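Local atomic coordinates of phage tail sheath protein (Desulfitobacterium hafniense, PDB entry 3HXL), a protein that probably assembles into the contractile sheath that surrounds the tail tube of a myovirus-type phage. Residues Asp190-Val195 against Lys213-Ala218; Phe198-Ile203 against Thr217-Arg222; Ala268-Ala273 against Phe312-Ser317. All coordinates share one frame; numbering follows the deposited sequence.

Contact 1 of 3, residues Asp190-Val195 against Lys213-Ala218; sequences DYLAAV and KATFTA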
loop_
_atom_site.group_PDB
_atom_site.type_symbol
_atom_site.label_atom_id
_atom_site.label_comp_id
_atom_site.label_asym_id
_atom_site.label_seq_id
_atom_site.Cartn_x
_atom_site.Cartn_y
_atom_site.Cartn_z
ATOM N N ASP A 190 -10.331 7.535 -9.827
ATOM C CA ASP A 190 -9.145 7.542 -10.665
ATOM C C ASP A 190 -8.084 6.668 -9.987
ATOM O O ASP A 190 -7.392 5.890 -10.642
ATOM C CB ASP A 190 -8.617 8.975 -10.837
ATOM C CG ASP A 190 -9.687 9.942 -11.330
ATOM O OD1 ASP A 190 -10.583 9.509 -12.079
ATOM O OD2 ASP A 190 -9.621 11.141 -10.979
ATOM N N TYR A 191 -7.965 6.802 -8.669
ATOM C CA TYR A 191 -7.002 6.010 -7.899
ATOM C C TYR A 191 -7.229 4.519 -8.116
ATOM O O TYR A 191 -6.331 3.807 -8.552
ATOM C CB TYR A 191 -7.130 6.309 -6.400
ATOM C CG TYR A 191 -6.423 5.293 -5.511
ATOM C CD1 TYR A 191 -5.031 5.143 -5.551
ATOM C CD2 TYR A 191 -7.146 4.470 -4.644
ATOM C CE1 TYR A 191 -4.379 4.197 -4.746
ATOM C CE2 TYR A 191 -6.502 3.525 -3.840
ATOM C CZ TYR A 191 -5.124 3.399 -3.896
ATOM O OH TYR A 191 -4.494 2.477 -3.089
ATOM N N LEU A 192 -8.436 4.054 -7.802
ATOM C CA LEU A 192 -8.765 2.636 -7.946
ATOM C C LEU A 192 -8.448 2.100 -9.332
ATOM O O LEU A 192 -7.957 0.984 -9.476
ATOM C CB LEU A 192 -10.243 2.398 -7.623
ATOM C CG LEU A 192 -10.625 2.653 -6.161
ATOM C CD1 LEU A 192 -12.121 2.504 -5.975
ATOM C CD2 LEU A 192 -9.871 1.667 -5.267
ATOM N N ALA A 193 -8.727 2.893 -10.358
ATOM C CA ALA A 193 -8.455 2.458 -11.719
ATOM C C ALA A 193 -6.955 2.286 -11.920
ATOM O O ALA A 193 -6.510 1.324 -12.535
ATOM C CB ALA A 193 -9.006 3.474 -12.713
ATOM N N ALA A 194 -6.175 3.221 -11.391
ATOM C CA ALA A 194 -4.725 3.171 -11.539
ATOM C C ALA A 194 -4.084 2.040 -10.743
ATOM O O ALA A 194 -3.178 1.368 -11.229
ATOM C CB ALA A 194 -4.117 4.498 -11.122
ATOM N N VAL A 195 -4.548 1.833 -9.516
ATOM C CA VAL A 195 -3.974 0.785 -8.683
ATOM C C VAL A 195 -4.315 -0.611 -9.193
ATOM O O VAL A 195 -3.526 -1.547 -9.048
ATOM C CB VAL A 195 -4.441 0.910 -7.214
ATOM C CG1 VAL A 195 -5.919 0.542 -7.089
ATOM C CG2 VAL A 195 -3.583 0.021 -6.329
ATOM N N LYS A 213 -16.008 4.143 1.741
ATOM C CA LYS A 213 -15.835 2.823 2.331
ATOM C C LYS A 213 -16.660 1.790 1.565
ATOM O O LYS A 213 -16.197 0.677 1.325
ATOM C CB LYS A 213 -16.261 2.835 3.799
ATOM C CG LYS A 213 -15.428 3.743 4.694
ATOM C CD LYS A 213 -15.970 3.718 6.115
ATOM C CE LYS A 213 -15.443 4.871 6.950
ATOM N NZ LYS A 213 -16.012 4.840 8.326
ATOM N N ALA A 214 -17.876 2.165 1.175
ATOM C CA ALA A 214 -18.741 1.249 0.444
ATOM C C ALA A 214 -18.135 0.943 -0.913
ATOM O O ALA A 214 -18.123 -0.205 -1.357
ATOM C CB ALA A 214 -20.136 1.859 0.280
ATOM N N THR A 215 -17.623 1.974 -1.571
ATOM C CA THR A 215 -17.005 1.809 -2.879
ATOM C C THR A 215 -15.769 0.914 -2.785
ATOM O O THR A 215 -15.585 0.018 -3.610
ATOM C CB THR A 215 -16.618 3.176 -3.480
ATOM O OG1 THR A 215 -17.811 3.906 -3.807
ATOM C CG2 THR A 215 -15.784 2.999 -4.740
ATOM N N PHE A 216 -14.926 1.143 -1.782
ATOM C CA PHE A 216 -13.739 0.315 -1.629
ATOM C C PHE A 216 -14.124 -1.129 -1.328
ATOM O O PHE A 216 -13.456 -2.060 -1.777
ATOM C CB PHE A 216 -12.817 0.874 -0.532
ATOM C CG PHE A 216 -11.897 1.965 -1.015
ATOM C CD1 PHE A 216 -10.525 1.905 -0.754
ATOM C CD2 PHE A 216 -12.392 3.042 -1.755
ATOM C CE1 PHE A 216 -9.663 2.901 -1.220
ATOM C CE2 PHE A 216 -11.539 4.038 -2.225
ATOM C CZ PHE A 216 -10.165 3.969 -1.961
ATOM N N THR A 217 -15.214 -1.314 -0.585
ATOM C CA THR A 217 -15.690 -2.658 -0.252
ATOM C C THR A 217 -16.119 -3.371 -1.533
ATOM O O THR A 217 -15.792 -4.537 -1.738
ATOM C CB THR A 217 -16.876 -2.601 0.742
ATOM O OG1 THR A 217 -16.434 -2.019 1.976
ATOM C CG2 THR A 217 -17.418 -4.003 1.024
ATOM N N ALA A 218 -16.842 -2.664 -2.402
ATOM C CA ALA A 218 -17.284 -3.245 -3.662
ATOM C C ALA A 218 -16.068 -3.550 -4.535
ATOM O O ALA A 218 -16.001 -4.587 -5.201
ATOM C CB ALA A 218 -18.234 -2.284 -4.393
#
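Leu192 and Phe216 both place CG beside the backbone N (chi1 -66° in Leu192), while Tyr191 puts CG beside its carbonyl carbon instead, and these torsions direct the three side chains to one another between two helices. The fork of Leu192 ends in two methyls. Both reach Phe216, and CD1 also meets Thr215. CD2 lies over one face of the Phe216 ring, displaced toward the rim, 4.2 Å from the ring centroid and 15° off the normal, which makes this a CH-pi contact. CD1 of Leu192 is 3.9 Å from the methyl CG2 of Thr215, and it also lies 4.1 Å from CE2 of Phe216. Tyr191 approaches the far end of the same phenylalanine at about a right angle: Phe216 CZ sits at the edge of the tyrosine ring, near its plane, 4.1 Å from Tyr191 CD2. The hydroxyl of Tyr191 is hydrogen-bonded to Ser37 of strand 35-40, which ties the buried ring to the sheet. Phe216 also packs on Leu235 of strand 232-236.

The helices run in nearly the same direction, the axes of the short segments 21° apart and 11.9 Å apart at closest approach. At that separation the side chains make the whole contact. Both helices pack against the same mixed sheet, to which the subtilisin-like region contributes strands 202-204 and 232-236; helix 185-195 reaches strands 35-40 and 84-89, and helix 210-227 reaches strand 232-236. The chemistry is entirely apolar between the segments, so the pairing depends on the fit of methyls against an aromatic ring, and the buried hydroxyl of Tyr191 is satisfied by Ser37 of the sheet and not by the neighbouring helix.

Contact 2 of 3, residues Phe198-Ile203 against Thr217-Arg222; sequences FDFNTI and TAFAKR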
loop_
_atom_site.group_PDB
_atom_site.type_symbol
_atom_site.label_atom_id
_atom_site.label_comp_id
_atom_site.label_asym_id
_atom_site.label_seq_id
_atom_site.Cartn_x
_atom_site.Cartn_y
_atom_site.Cartn_z
ATOM N N PHE A 198 -1.663 -2.319 -10.993
ATOM C CA PHE A 198 -0.442 -2.683 -10.275
ATOM C C PHE A 198 -0.624 -3.983 -9.510
ATOM O O PHE A 198 -1.744 -4.441 -9.289
ATOM C CB PHE A 198 -0.046 -1.601 -9.258
ATOM C CG PHE A 198 0.653 -0.411 -9.859
ATOM C CD1 PHE A 198 -0.067 0.579 -10.525
ATOM C CD2 PHE A 198 2.035 -0.273 -9.740
ATOM C CE1 PHE A 198 0.583 1.692 -11.065
ATOM C CE2 PHE A 198 2.694 0.832 -10.276
ATOM C CZ PHE A 198 1.967 1.819 -10.941
ATOM N N ASP A 199 0.484 -4.599 -9.124
ATOM C CA ASP A 199 0.389 -5.793 -8.311
ATOM C C ASP A 199 0.581 -5.270 -6.895
ATOM O O ASP A 199 1.511 -4.505 -6.629
ATOM C CB ASP A 199 1.466 -6.811 -8.685
ATOM C CG ASP A 199 1.112 -7.584 -9.949
ATOM O OD1 ASP A 199 -0.048 -8.051 -10.051
ATOM O OD2 ASP A 199 1.986 -7.733 -10.829
ATOM N N PHE A 200 -0.334 -5.646 -6.005
ATOM C CA PHE A 200 -0.290 -5.216 -4.612
ATOM C C PHE A 200 -1.050 -6.212 -3.742
ATOM O O PHE A 200 -1.711 -7.113 -4.256
ATOM C CB PHE A 200 -0.883 -3.806 -4.470
ATOM C CG PHE A 200 -2.359 -3.722 -4.771
ATOM C CD1 PHE A 200 -3.302 -3.799 -3.747
ATOM C CD2 PHE A 200 -2.803 -3.574 -6.080
ATOM C CE1 PHE A 200 -4.675 -3.732 -4.027
ATOM C CE2 PHE A 200 -4.169 -3.507 -6.368
ATOM C CZ PHE A 200 -5.104 -3.586 -5.336
ATOM N N ASN A 201 -0.949 -6.058 -2.429
ATOM C CA ASN A 201 -1.611 -6.972 -1.512
ATOM C C ASN A 201 -2.728 -6.300 -0.743
ATOM O O ASN A 201 -3.822 -6.842 -0.619
ATOM C CB ASN A 201 -0.599 -7.534 -0.503
ATOM C CG ASN A 201 0.519 -8.290 -1.170
ATOM O OD1 ASN A 201 0.304 -9.355 -1.742
ATOM N ND2 ASN A 201 1.718 -7.738 -1.116
ATOM N N THR A 202 -2.444 -5.111 -0.232
ATOM C CA THR A 202 -3.422 -4.403 0.570
ATOM C C THR A 202 -3.543 -2.920 0.265
ATOM O O THR A 202 -2.596 -2.277 -0.198
ATOM C CB THR A 202 -3.083 -4.536 2.053
ATOM O OG1 THR A 202 -1.944 -3.721 2.346
ATOM C CG2 THR A 202 -2.747 -5.981 2.388
ATOM N N ILE A 203 -4.723 -2.379 0.544
ATOM C CA ILE A 203 -4.987 -0.962 0.345
ATOM C C ILE A 203 -5.485 -0.375 1.659
ATOM O O ILE A 203 -6.248 -1.013 2.376
ATOM C CB ILE A 203 -6.084 -0.728 -0.714
ATOM C CG1 ILE A 203 -5.536 -1.018 -2.113
ATOM C CG2 ILE A 203 -6.599 0.700 -0.606
ATOM C CD1 ILE A 203 -6.616 -1.075 -3.193
ATOM N N THR A 217 -15.214 -1.314 -0.585
ATOM C CA THR A 217 -15.690 -2.658 -0.252
ATOM C C THR A 217 -16.119 -3.371 -1.533
ATOM O O THR A 217 -15.792 -4.537 -1.738
ATOM C CB THR A 217 -16.876 -2.601 0.742
ATOM O OG1 THR A 217 -16.434 -2.019 1.976
ATOM C CG2 THR A 217 -17.418 -4.003 1.024
ATOM N N ALA A 218 -16.842 -2.664 -2.402
ATOM C CA ALA A 218 -17.284 -3.245 -3.662
ATOM C C ALA A 218 -16.068 -3.550 -4.535
ATOM O O ALA A 218 -16.001 -4.587 -5.201
ATOM C CB ALA A 218 -18.234 -2.284 -4.393
ATOM N N PHE A 219 -15.110 -2.629 -4.528
ATOM C CA PHE A 219 -13.879 -2.773 -5.297
ATOM C C PHE A 219 -13.185 -4.078 -4.907
ATOM O O PHE A 219 -12.783 -4.860 -5.767
ATOM C CB PHE A 219 -12.955 -1.583 -5.016
ATOM C CG PHE A 219 -11.635 -1.647 -5.733
ATOM C CD1 PHE A 219 -11.547 -1.365 -7.091
ATOM C CD2 PHE A 219 -10.471 -1.987 -5.039
ATOM C CE1 PHE A 219 -10.320 -1.417 -7.753
ATOM C CE2 PHE A 219 -9.240 -2.044 -5.690
ATOM C CZ PHE A 219 -9.161 -1.758 -7.049
ATOM N N ALA A 220 -13.055 -4.308 -3.605
ATOM C CA ALA A 220 -12.407 -5.518 -3.106
ATOM C C ALA A 220 -13.121 -6.781 -3.583
ATOM O O ALA A 220 -12.482 -7.738 -4.024
ATOM C CB ALA A 220 -12.359 -5.487 -1.580
ATOM N N LYS A 221 -14.449 -6.784 -3.502
ATOM C CA LYS A 221 -15.226 -7.950 -3.920
ATOM C C LYS A 221 -15.043 -8.258 -5.399
ATOM O O LYS A 221 -14.942 -9.427 -5.793
ATOM C CB LYS A 221 -16.717 -7.732 -3.633
ATOM C CG LYS A 221 -17.087 -7.653 -2.159
ATOM C CD LYS A 221 -18.583 -7.365 -1.989
ATOM C CE LYS A 221 -18.992 -7.288 -0.522
ATOM N NZ LYS A 221 -20.408 -6.827 -0.355
ATOM N N ARG A 222 -14.996 -7.210 -6.218
ATOM C CA ARG A 222 -14.841 -7.389 -7.654
ATOM C C ARG A 222 -13.479 -7.977 -8.002
ATOM O O ARG A 222 -13.386 -8.968 -8.733
ATOM C CB ARG A 222 -15.037 -6.057 -8.392
ATOM C CG ARG A 222 -14.953 -6.194 -9.907
ATOM C CD ARG A 222 -15.494 -4.956 -10.611
ATOM N NE ARG A 222 -14.783 -3.734 -10.227
ATOM C CZ ARG A 222 -13.560 -3.411 -10.634
ATOM N NH1 ARG A 222 -13.010 -2.277 -10.226
ATOM N NH2 ARG A 222 -12.891 -4.213 -11.454
#
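The beta-alpha-beta unit of strand 202-204, helix 210-227 and the parallel strand 232-236 gives this contact its place, and its centre is Phe219, which meets Ile203 and Phe200 from the helix side. All three residues are buried. One atom of the helix residue does the touching: Phe219 CE2 lies 3.7 Å from CD1 of Ile203 and 4.4 Å from CZ of Phe200. In the isoleucine, chi2 of 169° extends the chain through CG1, so that CD1 leads, and the two side chains cross at about a right angle; CD1 comes to the phenylalanine ring at a slant. The two aromatic rings, by contrast, meet rim to rim, each presenting its nearest atom close to the plane of the other, so they touch lightly and do not stack.

Phe219 gets there because CG is anti to the backbone N (chi1 178°), which carries the ring off the helix toward the strand. The backbones themselves stay well apart, with CA of Ile203 and CA of Ala220 at 9.4 Å. Helix 185-195 fills in beside them: Phe219 also packs on Leu192 and Val195, Phe200 on Val195, and Ile203 on Tyr191. Thr202, just before Ile203, turns to helix 263-276 instead, where its side chain touches Thr274 and Ala275. Helices therefore cover both faces of the sheet here, as in a three-layer alpha-beta-alpha sandwich. Between the two segments the contact is hydrocarbon against hydrocarbon, a small touch at one ring atom, and Phe219 shares its apolar surroundings with Leu192 and Val195.

Contact 3 of 3, residues Ala268-Ala273 against Phe312-Ser317; sequences AWVAGA and FLFTAS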
loop_
_atom_site.group_PDB
_atom_site.type_symbol
_atom_site.label_atom_id
_atom_site.label_comp_id
_atom_site.label_asym_id
_atom_site.label_seq_id
_atom_site.Cartn_x
_atom_site.Cartn_y
_atom_site.Cartn_z
ATOM N N ALA A 268 -3.362 2.842 7.988
ATOM C CA ALA A 268 -2.073 2.840 7.292
ATOM C C ALA A 268 -1.183 1.710 7.804
ATOM O O ALA A 268 -0.692 0.890 7.022
ATOM C CB ALA A 268 -1.370 4.188 7.484
ATOM N N TRP A 269 -0.963 1.675 9.117
ATOM C CA TRP A 269 -0.134 0.622 9.706
ATOM C C TRP A 269 -0.778 -0.748 9.530
ATOM O O TRP A 269 -0.107 -1.720 9.180
ATOM C CB TRP A 269 0.086 0.870 11.201
ATOM C CG TRP A 269 0.968 -0.166 11.847
ATOM C CD1 TRP A 269 2.330 -0.139 11.940
ATOM C CD2 TRP A 269 0.548 -1.391 12.455
ATOM N NE1 TRP A 269 2.788 -1.269 12.574
ATOM C CE2 TRP A 269 1.715 -2.055 12.907
ATOM C CE3 TRP A 269 -0.700 -1.990 12.676
ATOM C CZ2 TRP A 269 1.673 -3.296 13.551
ATOM C CZ3 TRP A 269 -0.742 -3.230 13.321
ATOM C CH2 TRP A 269 0.442 -3.865 13.757
ATOM N N VAL A 270 -2.083 -0.836 9.778
ATOM C CA VAL A 270 -2.761 -2.121 9.642
ATOM C C VAL A 270 -2.605 -2.696 8.234
ATOM O O VAL A 270 -2.366 -3.896 8.071
ATOM C CB VAL A 270 -4.263 -2.015 9.997
ATOM C CG1 VAL A 270 -4.948 -3.365 9.798
ATOM C CG2 VAL A 270 -4.412 -1.573 11.438
ATOM N N ALA A 271 -2.728 -1.836 7.226
ATOM C CA ALA A 271 -2.594 -2.258 5.834
ATOM C C ALA A 271 -1.159 -2.688 5.555
ATOM O O ALA A 271 -0.920 -3.688 4.881
ATOM C CB ALA A 271 -2.985 -1.114 4.907
ATOM N N GLY A 272 -0.209 -1.919 6.076
ATOM C CA GLY A 272 1.198 -2.243 5.875
ATOM C C GLY A 272 1.563 -3.541 6.562
ATOM O O GLY A 272 2.293 -4.368 6.009
ATOM N N ALA A 273 1.051 -3.724 7.776
ATOM C CA ALA A 273 1.318 -4.934 8.557
ATOM C C ALA A 273 0.704 -6.174 7.924
ATOM O O ALA A 273 1.283 -7.262 7.951
ATOM C CB ALA A 273 0.788 -4.759 9.985
ATOM N N PHE A 312 -11.489 -5.064 13.826
ATOM C CA PHE A 312 -10.052 -5.163 14.067
ATOM C C PHE A 312 -9.786 -4.026 15.067
ATOM O O PHE A 312 -10.002 -2.855 14.753
ATOM C CB PHE A 312 -9.301 -4.939 12.741
ATOM C CG PHE A 312 -7.810 -5.172 12.822
ATOM C CD1 PHE A 312 -6.984 -4.271 13.490
ATOM C CD2 PHE A 312 -7.235 -6.300 12.233
ATOM C CE1 PHE A 312 -5.605 -4.489 13.575
ATOM C CE2 PHE A 312 -5.860 -6.527 12.311
ATOM C CZ PHE A 312 -5.046 -5.621 12.982
ATOM N N LEU A 313 -9.339 -4.373 16.271
ATOM C CA LEU A 313 -9.098 -3.369 17.296
ATOM C C LEU A 313 -7.844 -3.624 18.129
ATOM O O LEU A 313 -7.367 -4.756 18.227
ATOM C CB LEU A 313 -10.308 -3.301 18.231
ATOM C CG LEU A 313 -10.567 -4.597 19.004
ATOM C CD1 LEU A 313 -10.033 -4.464 20.431
ATOM C CD2 LEU A 313 -12.057 -4.882 19.035
ATOM N N PHE A 314 -7.334 -2.555 18.733
ATOM C CA PHE A 314 -6.147 -2.619 19.575
ATOM C C PHE A 314 -6.547 -2.603 21.040
ATOM O O PHE A 314 -7.533 -1.966 21.419
ATOM C CB PHE A 314 -5.243 -1.415 19.293
ATOM C CG PHE A 314 -4.780 -1.331 17.873
ATOM C CD1 PHE A 314 -3.722 -2.119 17.426
ATOM C CD2 PHE A 314 -5.422 -0.490 16.969
ATOM C CE1 PHE A 314 -3.322 -2.080 16.099
ATOM C CE2 PHE A 314 -5.027 -0.443 15.638
ATOM C CZ PHE A 314 -3.973 -1.236 15.201
ATOM N N THR A 315 -5.775 -3.308 21.859
ATOM C CA THR A 315 -6.017 -3.370 23.292
ATOM C C THR A 315 -4.699 -3.045 23.988
ATOM O O THR A 315 -3.640 -3.550 23.597
ATOM C CB THR A 315 -6.498 -4.783 23.718
ATOM O OG1 THR A 315 -7.733 -5.086 23.055
ATOM C CG2 THR A 315 -6.706 -4.850 25.227
ATOM N N ALA A 316 -4.761 -2.188 25.001
ATOM C CA ALA A 316 -3.559 -1.789 25.732
ATOM C C ALA A 316 -3.118 -2.883 26.697
ATOM O O ALA A 316 -3.945 -3.498 27.364
ATOM C CB ALA A 316 -3.816 -0.493 26.495
ATOM N N SER A 317 -1.812 -3.121 26.763
ATOM C CA SER A 317 -1.258 -4.141 27.648
ATOM C C SER A 317 0.246 -3.953 27.814
ATOM O O SER A 317 0.972 -3.865 26.828
ATOM C CB SER A 317 -1.542 -5.532 27.079
ATOM O OG SER A 317 -0.874 -6.540 27.823
#
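Val270, on helix 263-276, and Phe312 have the closest alpha carbons across the two segments, 9.1 Å from CA to CA. The chain from Phe312 to Phe314 is extended, so these alternate residues both send their side chains toward the helix while Leu313 between them does not. Phe312 CG is anti to the backbone N (chi1 -173°), and its ring meets Val270 coming from the opposite direction. Val270 CG1 sits over one face of that ring, 4.0 Å from the centroid and 14° off the normal, a CH-pi contact. The other methyl, CG2 of Val270, rests against both phenylalanine rings where they meet, 3.8 Å from CE1 of Phe312 and 3.8 Å from CZ of Phe314; that same CZ lies at the edge of the Phe312 ring. Phe314 receives CG2 at its own ring edge, where Trp269 CZ3 also lies, 4.0 Å from Phe314 CE1. Elsewhere the indole is engaged too: NE1 is hydrogen-bonded to Asp289, and the ring stacks with Tyr288.

Strand 314-317 pairs with strand 320-323 in a short antiparallel hairpin, and Val323 of that partner touches both phenylalanines. Between the two segments the contact is aromatic rings and methyl groups, with the indole nitrogen of Trp269 directed to a partner elsewhere.

In the fold
Contacts 1 and 2 adjoin, their centres 7 Å apart, since both use helix 210-227 and share Thr217 and Ala218. Leu192 CD2 touches Phe219 CD2 at 3.7 Å, and Ile203 CG2 lies 3.8 Å from Phe216 CE1, so the side chains of helix 185-195, helix 210-227 and strand 202-204 pack as one apolar cluster. Contact 3 is on the other side of the sheet, with its centre about 19 Å from that of contact 2 and about 22 Å from that of contact 1. A hydrogen bond between Thr202 OG1 and Ala271 O, 2.7 Å, connects contacts 2 and 3 directly. All three lie in the subtilisin-like region of the protein.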